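Local coordinates for lectin 2 (Agrocybe aegerita, PDB 4TQJ), which binds sugar chains that carry a non-reducing terminal N-acetylglucosamine, which it recognises specifically, at residues A249-V253 with V265-D271. The protein carries 1 engineered substitution. Numbering follows the deposited sequence.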
loop_
_atom_site.group_PDB
_atom_site.type_symbol
_atom_site.label_atom_id
_atom_site.label_comp_id
_atom_site.label_asym_id
_atom_site.label_seq_id
_atom_site.Cartn_x
_atom_site.Cartn_y
_atom_site.Cartn_z
ATOM N N ALA A 249 -18.463 -28.407 -24.372
ATOM C CA ALA A 249 -18.041 -27.933 -25.692
ATOM C C ALA A 249 -17.089 -26.744 -25.602
ATOM O O ALA A 249 -16.412 -26.425 -26.575
ATOM C CB ALA A 249 -19.251 -27.588 -26.574
ATOM N N GLY A 250 -17.006 -26.113 -24.430
ATOM C CA GLY A 250 -16.184 -24.914 -24.268
ATOM C C GLY A 250 -16.732 -23.974 -23.201
ATOM O O GLY A 250 -17.357 -24.438 -22.260
ATOM N N CYS A 251 -16.503 -22.667 -23.348
ATOM C CA CYS A 251 -17.019 -21.675 -22.399
ATOM C C CYS A 251 -18.324 -21.047 -22.862
ATOM O O CYS A 251 -18.421 -20.515 -23.977
ATOM C CB CYS A 251 -16.002 -20.556 -22.155
ATOM S SG CYS A 251 -14.408 -21.118 -21.583
ATOM N N TRP A 252 -19.313 -21.111 -21.980
ATOM C CA TRP A 252 -20.638 -20.561 -22.206
ATOM C C TRP A 252 -20.825 -19.316 -21.342
ATOM O O TRP A 252 -20.478 -19.338 -20.161
ATOM C CB TRP A 252 -21.671 -21.592 -21.769
ATOM C CG TRP A 252 -21.726 -22.776 -22.676
ATOM C CD1 TRP A 252 -21.003 -23.935 -22.575
ATOM C CD2 TRP A 252 -22.565 -22.920 -23.825
ATOM N NE1 TRP A 252 -21.338 -24.789 -23.607
ATOM C CE2 TRP A 252 -22.300 -24.191 -24.382
ATOM C CE3 TRP A 252 -23.521 -22.099 -24.434
ATOM C CZ2 TRP A 252 -22.953 -24.658 -25.528
ATOM C CZ3 TRP A 252 -24.164 -22.560 -25.585
ATOM C CH2 TRP A 252 -23.883 -23.833 -26.110
ATOM N N VAL A 253 -21.360 -18.236 -21.912
ATOM C CA VAL A 253 -21.721 -17.090 -21.088
ATOM C C VAL A 253 -23.140 -16.570 -21.295
ATOM O O VAL A 253 -23.745 -16.747 -22.361
ATOM C CB VAL A 253 -20.685 -15.907 -21.141
ATOM C CG1 VAL A 253 -19.338 -16.335 -21.696
ATOM C CG2 VAL A 253 -21.255 -14.722 -21.884
ATOM N N VAL A 265 -27.768 -17.956 -23.287
ATOM C CA VAL A 265 -26.498 -18.586 -22.958
ATOM C C VAL A 265 -25.791 -19.051 -24.220
ATOM O O VAL A 265 -26.272 -19.953 -24.914
ATOM C CB VAL A 265 -26.730 -19.774 -22.029
ATOM C CG1 VAL A 265 -25.426 -20.505 -21.744
ATOM C CG2 VAL A 265 -27.401 -19.294 -20.743
ATOM N N LYS A 266 -24.649 -18.435 -24.517
ATOM C CA LYS A 266 -23.951 -18.663 -25.781
ATOM C C LYS A 266 -22.543 -19.219 -25.592
ATOM O O LYS A 266 -21.877 -18.909 -24.613
ATOM C CB LYS A 266 -23.870 -17.359 -26.583
ATOM C CG LYS A 266 -25.209 -16.681 -26.830
ATOM C CD LYS A 266 -25.048 -15.442 -27.720
ATOM C CE LYS A 266 -26.194 -14.465 -27.522
ATOM N NZ LYS A 266 -26.695 -13.888 -28.808
ATOM N N LEU A 267 -22.098 -20.035 -26.541
ATOM C CA LEU A 267 -20.740 -20.567 -26.536
ATOM C C LEU A 267 -19.798 -19.529 -27.136
ATOM O O LEU A 267 -19.884 -19.237 -28.329
ATOM C CB LEU A 267 -20.649 -21.851 -27.367
ATOM C CG LEU A 267 -19.243 -22.475 -27.333
ATOM C CD1 LEU A 267 -19.101 -23.279 -26.067
ATOM C CD2 LEU A 267 -18.932 -23.357 -28.547
ATOM N N VAL A 268 -18.903 -18.978 -26.320
ATOM C CA VAL A 268 -18.031 -17.897 -26.773
ATOM C C VAL A 268 -16.610 -18.343 -27.094
ATOM O O VAL A 268 -15.881 -17.635 -27.781
ATOM C CB VAL A 268 -17.930 -16.786 -25.718
ATOM C CG1 VAL A 268 -19.312 -16.153 -25.456
ATOM C CG2 VAL A 268 -17.328 -17.340 -24.445
ATOM N N ILE A 269 -16.200 -19.486 -26.544
ATOM C CA ILE A 269 -14.858 -20.014 -26.752
ATOM C C ILE A 269 -14.990 -21.533 -26.859
ATOM O O ILE A 269 -15.581 -22.172 -25.976
ATOM C CB ILE A 269 -13.933 -19.727 -25.560
ATOM C CG1 ILE A 269 -13.817 -18.231 -25.275
ATOM C CG2 ILE A 269 -12.541 -20.329 -25.789
ATOM C CD1 ILE A 269 -13.239 -17.966 -23.901
ATOM N N ASN A 270 -14.437 -22.115 -27.920
ATOM C CA ASN A 270 -14.486 -23.570 -28.064
ATOM C C ASN A 270 -13.278 -24.274 -27.436
ATOM O O ASN A 270 -12.638 -25.134 -28.051
ATOM C CB ASN A 270 -14.718 -23.991 -29.524
ATOM C CG ASN A 270 -13.485 -23.824 -30.394
ATOM O OD1 ASN A 270 -12.528 -23.137 -30.027
ATOM N ND2 ASN A 270 -13.502 -24.461 -31.569
ATOM N N ASP A 271 -12.998 -23.925 -26.186
ATOM C CA ASP A 271 -11.876 -24.497 -25.445
ATOM C C ASP A 271 -12.114 -24.335 -23.947
ATOM O O ASP A 271 -13.088 -23.707 -23.545
ATOM C CB ASP A 271 -10.581 -23.803 -25.820
ATOM C CG ASP A 271 -9.412 -24.771 -25.939
ATOM O OD1 ASP A 271 -9.198 -25.597 -25.024
ATOM O OD2 ASP A 271 -8.710 -24.706 -26.968
#
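A classic beta bulge interrupts the antiparallel pairing of Cys-251, Trp-252 and Val-253 with Lys-266 to Ile-269, the outer two strands of a four-stranded blade in this beta-propeller lectin. Two residues of the outer strand, Val-268 and Ile-269, stand opposite the single Cys-251: Cys-251 N donates to Ile-269 O at 2.8 Å, while Cys-251 O takes Val-268 N, also at 2.8 Å. Regular pairing resumes at Trp-252 opposite Leu-267, a non-hydrogen-bonded pair, and continues to Val-253 and Lys-266, joined by two backbone bonds, Val-253 N to Lys-266 O (2.8 Å) and Lys-266 N to Val-253 O (2.9 Å). With CG anti to the carbonyl carbon (chi1 -70°) and the ring turned about its second torsion, the indole reaches over the outer strand, and Leu-267 CD1 meets one face in a CH-pi contact, 3.8 Å from the centroid of the five-membered ring of Trp-252. Val-265 packs CG1 against Trp-252 CE3 at 3.7 Å, and its carbonyl lies at the edge of the six-membered ring. On the side of Cys-251 and Val-253, Cys-251 CB packs on Ile-269 CB, and Val-253 CG1 meets CG2 of the bulge residue Val-268 at 3.6 Å, the two valines crossing at about a right angle; Val-268 and Ile-269 also touch Phe-317, and Val-253 touches Ile-244 of the preceding strand. Gly-250 brings its CA within 3.3 Å of Ile-269 O, with a backbone conformation in which a CB would run into the preceding carbonyl O and into Ile-269 O. Both backbone polar atoms of Cys-251 thus stay bonded, to two successive residues, while apolar side chains meet on both sides of the pair: tryptophan with leucine on one, cysteine, isoleucine and the valines on the other.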